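Local coordinates for protein ZmpA Glycopeptidase (Clostridium perfringens, PDB 6XSX) that is the catalytic module of a metalloprotease of the M60 family, a glycopeptidase that probably uses zinc to cleave glycosylated proteins, at residues 69-81 and 89-103. Sequence-based numbering, arbitrary orientation.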
ATOM      1  N   ASP A  69     -27.638  10.836 -30.207  1.00 25.90           N
ATOM      2  CA  ASP A  69     -28.505   9.711 -30.523  1.00 27.13           C
ATOM      3  C   ASP A  69     -27.662   8.491 -30.854  1.00 26.32           C
ATOM      4  O   ASP A  69     -26.713   8.598 -31.620  1.00 27.35           O
ATOM      5  CB  ASP A  69     -29.430  10.032 -31.700  1.00 26.83           C
ATOM      6  CG  ASP A  69     -30.553  10.964 -31.297  1.00 27.57           C
ATOM      7  OD1 ASP A  69     -30.973  10.890 -30.124  1.00 26.40           O
ATOM      8  OD2 ASP A  69     -30.989  11.770 -32.154  1.00 28.94           O
ATOM      9  N   GLY A  70     -28.019   7.347 -30.259  1.00 25.87           N
ATOM     10  CA  GLY A  70     -27.402   6.074 -30.603  1.00 24.84           C
ATOM     11  C   GLY A  70     -26.079   5.812 -29.878  1.00 25.55           C
ATOM     12  O   GLY A  70     -25.513   4.734 -30.021  1.00 25.75           O
ATOM     13  N   LYS A  71     -25.580   6.798 -29.119  1.00 24.73           N
ATOM     14  CA  LYS A  71     -24.292   6.697 -28.445  1.00 23.91           C
ATOM     15  C   LYS A  71     -24.460   6.126 -27.039  1.00 22.45           C
ATOM     16  O   LYS A  71     -25.511   6.275 -26.421  1.00 22.48           O
ATOM     17  CB  LYS A  71     -23.634   8.075 -28.332  1.00 24.16           C
ATOM     18  CG  LYS A  71     -23.137   8.683 -29.633  1.00 25.63           C
ATOM     19  CD  LYS A  71     -22.271   7.758 -30.456  1.00 26.16           C
ATOM     20  CE  LYS A  71     -21.897   8.383 -31.783  1.00 25.77           C
ATOM     21  NZ  LYS A  71     -21.008   7.486 -32.552  1.00 27.95           N
ATOM     22  N   PRO A  72     -23.426   5.471 -26.466  1.00 22.14           N
ATOM     23  CA  PRO A  72     -23.546   4.910 -25.118  1.00 20.92           C
ATOM     24  C   PRO A  72     -23.760   5.963 -24.026  1.00 20.35           C
ATOM     25  O   PRO A  72     -23.297   7.096 -24.128  1.00 21.39           O
ATOM     26  CB  PRO A  72     -22.260   4.087 -24.951  1.00 21.63           C
ATOM     27  CG  PRO A  72     -21.280   4.723 -25.923  1.00 22.25           C
ATOM     28  CD  PRO A  72     -22.125   5.180 -27.095  1.00 22.34           C
ATOM     29  N   THR A  73     -24.505   5.570 -22.993  1.00 19.74           N
ATOM     30  CA  THR A  73     -24.936   6.463 -21.933  1.00 19.44           C
ATOM     31  C   THR A  73     -24.126   6.175 -20.674  1.00 20.28           C
ATOM     32  O   THR A  73     -23.748   5.025 -20.434  1.00 21.01           O
ATOM     33  CB  THR A  73     -26.419   6.245 -21.616  1.00 19.81           C
ATOM     34  OG1 THR A  73     -26.628   4.864 -21.304  1.00 17.51           O
ATOM     35  CG2 THR A  73     -27.328   6.688 -22.744  1.00 18.51           C
ATOM     36  N   PRO A  74     -23.860   7.206 -19.835  1.00 20.24           N
ATOM     37  CA  PRO A  74     -23.224   7.007 -18.533  1.00 20.53           C
ATOM     38  C   PRO A  74     -24.176   6.241 -17.616  1.00 21.59           C
ATOM     39  O   PRO A  74     -25.349   6.045 -17.945  1.00 21.16           O
ATOM     40  CB  PRO A  74     -23.023   8.432 -17.991  1.00 20.00           C
ATOM     41  CG  PRO A  74     -24.076   9.265 -18.717  1.00 20.51           C
ATOM     42  CD  PRO A  74     -24.198   8.620 -20.081  1.00 20.15           C
ATOM     43  N   LYS A  75     -23.634   5.810 -16.476  1.00 20.82           N
ATOM     44  CA  LYS A  75     -24.359   5.055 -15.471  1.00 22.11           C
ATOM     45  C   LYS A  75     -24.365   5.843 -14.161  1.00 21.85           C
ATOM     46  O   LYS A  75     -23.483   6.673 -13.911  1.00 19.14           O
ATOM     47  CB  LYS A  75     -23.719   3.668 -15.340  1.00 22.68           C
ATOM     48  CG  LYS A  75     -23.948   2.786 -16.565  1.00 24.97           C
ATOM     49  CD  LYS A  75     -22.805   1.878 -16.970  1.00 25.47           C
ATOM     50  CE  LYS A  75     -22.967   1.285 -18.359  1.00 25.60           C
ATOM     51  NZ  LYS A  75     -24.361   0.860 -18.658  1.00 24.72           N
ATOM     52  N   LEU A  76     -25.393   5.589 -13.348  1.00 20.76           N
ATOM     53  CA  LEU A  76     -25.410   6.039 -11.970  1.00 21.89           C
ATOM     54  C   LEU A  76     -24.955   4.875 -11.093  1.00 21.13           C
ATOM     55  O   LEU A  76     -25.257   3.713 -11.395  1.00 20.48           O
ATOM     56  CB  LEU A  76     -26.852   6.422 -11.631  1.00 24.52           C
ATOM     57  CG  LEU A  76     -27.053   7.715 -10.850  1.00 26.71           C
ATOM     58  CD1 LEU A  76     -26.396   8.893 -11.562  1.00 27.11           C
ATOM     59  CD2 LEU A  76     -28.545   7.977 -10.668  1.00 26.55           C
ATOM     60  N   VAL A  77     -24.201   5.209 -10.035  1.00 19.08           N
ATOM     61  CA  VAL A  77     -23.870   4.262  -8.986  1.00 17.48           C
ATOM     62  C   VAL A  77     -24.575   4.721  -7.711  1.00 18.23           C
ATOM     63  O   VAL A  77     -24.380   5.856  -7.270  1.00 17.75           O
ATOM     64  CB  VAL A  77     -22.343   4.126  -8.794  1.00 17.38           C
ATOM     65  CG1 VAL A  77     -21.989   3.190  -7.640  1.00 16.87           C
ATOM     66  CG2 VAL A  77     -21.647   3.671 -10.082  1.00 17.08           C
ATOM     67  N   PHE A  78     -25.440   3.848  -7.174  1.00 17.77           N
ATOM     68  CA  PHE A  78     -25.950   3.982  -5.821  1.00 18.27           C
ATOM     69  C   PHE A  78     -25.015   3.213  -4.892  1.00 19.06           C
ATOM     70  O   PHE A  78     -24.692   2.052  -5.156  1.00 19.16           O
ATOM     71  CB  PHE A  78     -27.387   3.461  -5.706  1.00 18.27           C
ATOM     72  CG  PHE A  78     -27.890   3.230  -4.296  1.00 18.92           C
ATOM     73  CD1 PHE A  78     -28.127   4.289  -3.431  1.00 18.41           C
ATOM     74  CD2 PHE A  78     -28.144   1.944  -3.831  1.00 19.05           C
ATOM     75  CE1 PHE A  78     -28.582   4.075  -2.136  1.00 19.29           C
ATOM     76  CE2 PHE A  78     -28.595   1.730  -2.535  1.00 18.96           C
ATOM     77  CZ  PHE A  78     -28.820   2.794  -1.687  1.00 18.76           C
ATOM     78  N   LYS A  79     -24.587   3.879  -3.814  1.00 17.97           N
ATOM     79  CA  LYS A  79     -23.732   3.251  -2.826  1.00 18.24           C
ATOM     80  C   LYS A  79     -24.415   3.346  -1.464  1.00 18.15           C
ATOM     81  O   LYS A  79     -24.562   4.441  -0.921  1.00 18.60           O
ATOM     82  CB  LYS A  79     -22.330   3.880  -2.872  1.00 17.84           C
ATOM     83  CG  LYS A  79     -21.262   3.222  -1.988  1.00 17.07           C
ATOM     84  CD  LYS A  79     -21.175   3.856  -0.612  1.00 16.70           C
ATOM     85  CE  LYS A  79     -20.074   3.311   0.270  1.00 16.35           C
ATOM     86  NZ  LYS A  79     -20.430   1.994   0.855  1.00 16.85           N
ATOM     87  N   GLN A  80     -24.842   2.187  -0.947  1.00 17.31           N
ATOM     88  CA  GLN A  80     -25.390   2.051   0.392  1.00 16.62           C
ATOM     89  C   GLN A  80     -24.253   2.194   1.402  1.00 16.55           C
ATOM     90  O   GLN A  80     -23.168   1.648   1.197  1.00 16.53           O
ATOM     91  CB  GLN A  80     -26.068   0.686   0.526  1.00 16.96           C
ATOM     92  CG  GLN A  80     -26.213   0.187   1.963  1.00 16.57           C
ATOM     93  CD  GLN A  80     -27.267   0.913   2.764  1.00 17.43           C
ATOM     94  OE1 GLN A  80     -28.442   0.959   2.385  1.00 17.55           O
ATOM     95  NE2 GLN A  80     -26.857   1.475   3.897  1.00 16.79           N
ATOM     96  N   MET A  81     -24.509   2.935   2.488  1.00 16.43           N
ATOM     97  CA  MET A  81     -23.506   3.181   3.522  1.00 17.74           C
ATOM     98  C   MET A  81     -23.277   1.941   4.385  1.00 18.14           C
ATOM     99  O   MET A  81     -24.226   1.218   4.696  1.00 18.88           O
ATOM    100  CB  MET A  81     -23.917   4.346   4.438  1.00 17.86           C
ATOM    101  CG  MET A  81     -23.716   5.712   3.801  1.00 17.40           C
ATOM    102  SD  MET A  81     -22.020   5.901   3.192  1.00 19.07           S
ATOM    103  CE  MET A  81     -21.144   6.210   4.723  1.00 17.42           C
ATOM    104  N   VAL A  89     -24.712  -0.468  -6.301  1.00 20.90           N
ATOM    105  CA  VAL A  89     -25.507  -1.023  -7.387  1.00 20.53           C
ATOM    106  C   VAL A  89     -25.308  -0.094  -8.581  1.00 21.01           C
ATOM    107  O   VAL A  89     -25.418   1.121  -8.439  1.00 20.22           O
ATOM    108  CB  VAL A  89     -27.013  -1.118  -7.048  1.00 20.40           C
ATOM    109  CG1 VAL A  89     -27.799  -1.833  -8.146  1.00 20.17           C
ATOM    110  CG2 VAL A  89     -27.297  -1.758  -5.697  1.00 20.59           C
ATOM    111  N   THR A  90     -25.022  -0.678  -9.749  1.00 20.98           N
ATOM    112  CA  THR A  90     -24.928   0.079 -10.987  1.00 22.10           C
ATOM    113  C   THR A  90     -26.326   0.240 -11.579  1.00 22.89           C
ATOM    114  O   THR A  90     -27.048  -0.743 -11.700  1.00 22.80           O
ATOM    115  CB  THR A  90     -23.995  -0.630 -11.973  1.00 21.29           C
ATOM    116  OG1 THR A  90     -22.725  -0.622 -11.332  1.00 21.53           O
ATOM    117  CG2 THR A  90     -23.884   0.086 -13.300  1.00 20.97           C
ATOM    118  N   ILE A  91     -26.699   1.479 -11.936  1.00 23.26           N
ATOM    119  CA  ILE A  91     -28.001   1.746 -12.528  1.00 22.62           C
ATOM    120  C   ILE A  91     -27.802   2.279 -13.942  1.00 23.76           C
ATOM    121  O   ILE A  91     -27.199   3.332 -14.137  1.00 23.76           O
ATOM    122  CB  ILE A  91     -28.858   2.693 -11.660  1.00 22.37           C
ATOM    123  CG1 ILE A  91     -29.029   2.162 -10.231  1.00 21.48           C
ATOM    124  CG2 ILE A  91     -30.212   2.969 -12.309  1.00 20.87           C
ATOM    125  CD1 ILE A  91     -29.354   3.241  -9.214  1.00 20.38           C
ATOM    126  N   SER A  92     -28.319   1.528 -14.920  1.00 23.84           N
ATOM    127  CA  SER A  92     -28.228   1.920 -16.315  1.00 23.62           C
ATOM    128  C   SER A  92     -29.221   3.042 -16.613  1.00 22.16           C
ATOM    129  O   SER A  92     -30.269   3.130 -15.971  1.00 21.97           O
ATOM    130  CB  SER A  92     -28.406   0.734 -17.232  1.00 24.96           C
ATOM    131  OG  SER A  92     -27.153   0.082 -17.399  1.00 30.28           O
ATOM    132  N   LEU A  93     -28.854   3.896 -17.578  1.00 20.06           N
ATOM    133  CA  LEU A  93     -29.625   5.073 -17.948  1.00 19.66           C
ATOM    134  C   LEU A  93     -29.830   5.052 -19.455  1.00 19.12           C
ATOM    135  O   LEU A  93     -28.975   4.579 -20.195  1.00 18.71           O
ATOM    136  CB  LEU A  93     -28.863   6.348 -17.564  1.00 18.44           C
ATOM    137  CG  LEU A  93     -28.628   6.589 -16.074  1.00 19.62           C
ATOM    138  CD1 LEU A  93     -27.714   7.791 -15.860  1.00 19.09           C
ATOM    139  CD2 LEU A  93     -29.943   6.794 -15.331  1.00 20.26           C
ATOM    140  N   SER A  94     -30.950   5.619 -19.899  1.00 19.45           N
ATOM    141  CA  SER A  94     -31.173   5.793 -21.323  1.00 21.21           C
ATOM    142  C   SER A  94     -31.249   7.281 -21.654  1.00 20.91           C
ATOM    143  O   SER A  94     -31.394   8.115 -20.762  1.00 19.74           O
ATOM    144  CB  SER A  94     -32.400   5.048 -21.749  1.00 22.85           C
ATOM    145  OG  SER A  94     -33.399   5.169 -20.752  1.00 28.10           O
ATOM    146  N   LYS A  95     -31.122   7.630 -22.938  1.00 19.99           N
ATOM    147  CA  LYS A  95     -31.261   9.037 -23.274  1.00 20.34           C
ATOM    148  C   LYS A  95     -32.675   9.519 -22.929  1.00 21.04           C
ATOM    149  O   LYS A  95     -33.648   8.775 -23.078  1.00 19.36           O
ATOM    150  CB  LYS A  95     -30.888   9.301 -24.736  1.00 21.02           C
ATOM    151  CG  LYS A  95     -31.142  10.736 -25.173  1.00 21.10           C
ATOM    152  CD  LYS A  95     -30.656  11.059 -26.568  1.00 22.30           C
ATOM    153  CE  LYS A  95     -30.899  12.513 -26.925  1.00 21.42           C
ATOM    154  NZ  LYS A  95     -30.160  12.862 -28.161  1.00 21.93           N
ATOM    155  N   GLY A  96     -32.771  10.775 -22.470  1.00 20.28           N
ATOM    156  CA  GLY A  96     -34.038  11.365 -22.072  1.00 20.87           C
ATOM    157  C   GLY A  96     -34.323  11.145 -20.585  1.00 20.80           C
ATOM    158  O   GLY A  96     -33.410  11.175 -19.759  1.00 20.21           O
ATOM    159  N   LYS A  97     -35.595  10.879 -20.269  1.00 19.61           N
ATOM    160  CA  LYS A  97     -36.099  10.834 -18.900  1.00 21.07           C
ATOM    161  C   LYS A  97     -35.960   9.423 -18.323  1.00 20.81           C
ATOM    162  O   LYS A  97     -36.260   8.446 -19.003  1.00 20.80           O
ATOM    163  CB  LYS A  97     -37.569  11.276 -18.912  1.00 21.84           C
ATOM    164  CG  LYS A  97     -38.292  11.279 -17.572  1.00 23.43           C
ATOM    165  CD  LYS A  97     -39.786  11.519 -17.728  1.00 24.90           C
ATOM    166  CE  LYS A  97     -40.523  11.529 -16.408  1.00 26.30           C
ATOM    167  NZ  LYS A  97     -41.969  11.806 -16.599  1.00 27.91           N
ATOM    168  N   ASN A  98     -35.506   9.328 -17.062  1.00 19.92           N
ATOM    169  CA  ASN A  98     -35.399   8.052 -16.370  1.00 20.09           C
ATOM    170  C   ASN A  98     -36.073   8.170 -15.003  1.00 20.91           C
ATOM    171  O   ASN A  98     -35.591   8.897 -14.134  1.00 20.83           O
ATOM    172  CB  ASN A  98     -33.941   7.619 -16.150  1.00 20.02           C
ATOM    173  CG  ASN A  98     -33.122   7.486 -17.417  1.00 19.81           C
ATOM    174  OD1 ASN A  98     -32.863   6.380 -17.881  1.00 19.54           O
ATOM    175  ND2 ASN A  98     -32.712   8.605 -17.989  1.00 19.89           N
ATOM    176  N   VAL A  99     -37.176   7.438 -14.815  1.00 20.72           N
ATOM    177  CA  VAL A  99     -37.822   7.346 -13.516  1.00 21.28           C
ATOM    178  C   VAL A  99     -37.231   6.133 -12.796  1.00 22.52           C
ATOM    179  O   VAL A  99     -37.489   4.995 -13.185  1.00 22.81           O
ATOM    180  CB  VAL A  99     -39.360   7.280 -13.649  1.00 21.80           C
ATOM    181  CG1 VAL A  99     -40.045   7.288 -12.285  1.00 20.54           C
ATOM    182  CG2 VAL A  99     -39.901   8.429 -14.507  1.00 20.56           C
ATOM    183  N   ILE A 100     -36.413   6.392 -11.763  1.00 21.88           N
ATOM    184  CA  ILE A 100     -35.653   5.349 -11.092  1.00 21.34           C
ATOM    185  C   ILE A 100     -36.119   5.181  -9.646  1.00 21.27           C
ATOM    186  O   ILE A 100     -36.178   6.151  -8.881  1.00 21.12           O
ATOM    187  CB  ILE A 100     -34.133   5.608 -11.163  1.00 21.45           C
ATOM    188  CG1 ILE A 100     -33.649   5.714 -12.615  1.00 21.31           C
ATOM    189  CG2 ILE A 100     -33.364   4.524 -10.411  1.00 19.61           C
ATOM    190  CD1 ILE A 100     -32.330   6.408 -12.748  1.00 21.59           C
ATOM    191  N   THR A 101     -36.399   3.920  -9.288  1.00 20.87           N
ATOM    192  CA  THR A 101     -36.581   3.501  -7.904  1.00 21.74           C
ATOM    193  C   THR A 101     -35.217   3.105  -7.341  1.00 20.24           C
ATOM    194  O   THR A 101     -34.541   2.233  -7.885  1.00 18.83           O
ATOM    195  CB  THR A 101     -37.641   2.392  -7.776  1.00 22.23           C
ATOM    196  OG1 THR A 101     -38.859   2.925  -8.298  1.00 22.15           O
ATOM    197  CG2 THR A 101     -37.889   1.946  -6.349  1.00 22.15           C
ATOM    198  N   ILE A 102     -34.807   3.778  -6.262  1.00 19.58           N
ATOM    199  CA  ILE A 102     -33.520   3.475  -5.655  1.00 19.93           C
ATOM    200  C   ILE A 102     -33.583   2.073  -5.052  1.00 21.10           C
ATOM    201  O   ILE A 102     -34.508   1.758  -4.317  1.00 21.48           O
ATOM    202  CB  ILE A 102     -33.118   4.560  -4.630  1.00 19.64           C
ATOM    203  CG1 ILE A 102     -32.970   5.927  -5.308  1.00 18.70           C
ATOM    204  CG2 ILE A 102     -31.851   4.155  -3.877  1.00 18.83           C
ATOM    205  CD1 ILE A 102     -32.004   5.937  -6.496  1.00 18.71           C
ATOM    206  N   PRO A 103     -32.626   1.167  -5.352  1.00 22.70           N
ATOM    207  CA  PRO A 103     -32.685  -0.191  -4.812  1.00 22.79           C
ATOM    208  C   PRO A 103     -32.311  -0.263  -3.329  1.00 23.62           C
ATOM    209  O   PRO A 103     -31.919   0.734  -2.711  1.00 21.68           O
ATOM    210  CB  PRO A 103     -31.664  -0.940  -5.681  1.00 24.23           C
ATOM    211  CG  PRO A 103     -30.642   0.124  -6.040  1.00 24.69           C
ATOM    212  CD  PRO A 103     -31.454   1.392  -6.212  1.00 22.78           C
TER
HETATM  213  O   HOH W   1     -26.309   3.652 -18.770  1.00 28.96           O
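I102 packs on one face of the F78 ring, its CG2 in a CH-pi contact 3.8 Å from the ring centroid and 15° off the normal. The opposite face carries the backbone N of Q80 near its rim. V89 CG2 comes to the edge close to the ring plane, while the P103 side chain runs past that of F78 in the opposite direction, P103 CG 3.8 Å from F78 CD2; P103 O, which accepts from S57 OG, approaches F78 CE2 obliquely. With CG anti to the backbone N (chi1 165°), F78 turns its ring to I102 and P103 and leaves its CB against I91 CD1. L76, on this same face of the sheet, meets I91 CB to CB, and L120 of strand 117-123 touches it too.

Two antiparallel hydrogen-bonded pairs, L76 with I91 and F78 with V89, join the backbones through four N-H...O bonds; I91 N to L76 O is the shortest, at 2.7 Å and nearly straight (168°). Between them V77 and T90 form a non-hydrogen-bonded pair, with their side chains on the other face.

Past the strand, T73 OG1 donates to L93 O at 2.6 Å, tilted from the carbonyl plane. One water bridges the two segments, bonded to T73 OG1 and P74 O on one and accepting from L93 N (2.8 Å) on the other. At the exposed end, extended K95 forms a salt bridge, NZ 2.9 Å from D69 OD1 and out of the carboxylate plane; NZ also donates to V67 O and pairs with a MES sulfonate, probably from the crystallisation liquor.

Strands 75-80 and 88-91 thus make a beta hairpin at the border of the mixed sheet, and the chain then crosses to strand 96-101 at the edge of a second, antiparallel sheet. F78 packing against I102 and P103, just after that strand, is consistent with two sheets face to face, as in a beta sandwich, within the M60 peptidase region.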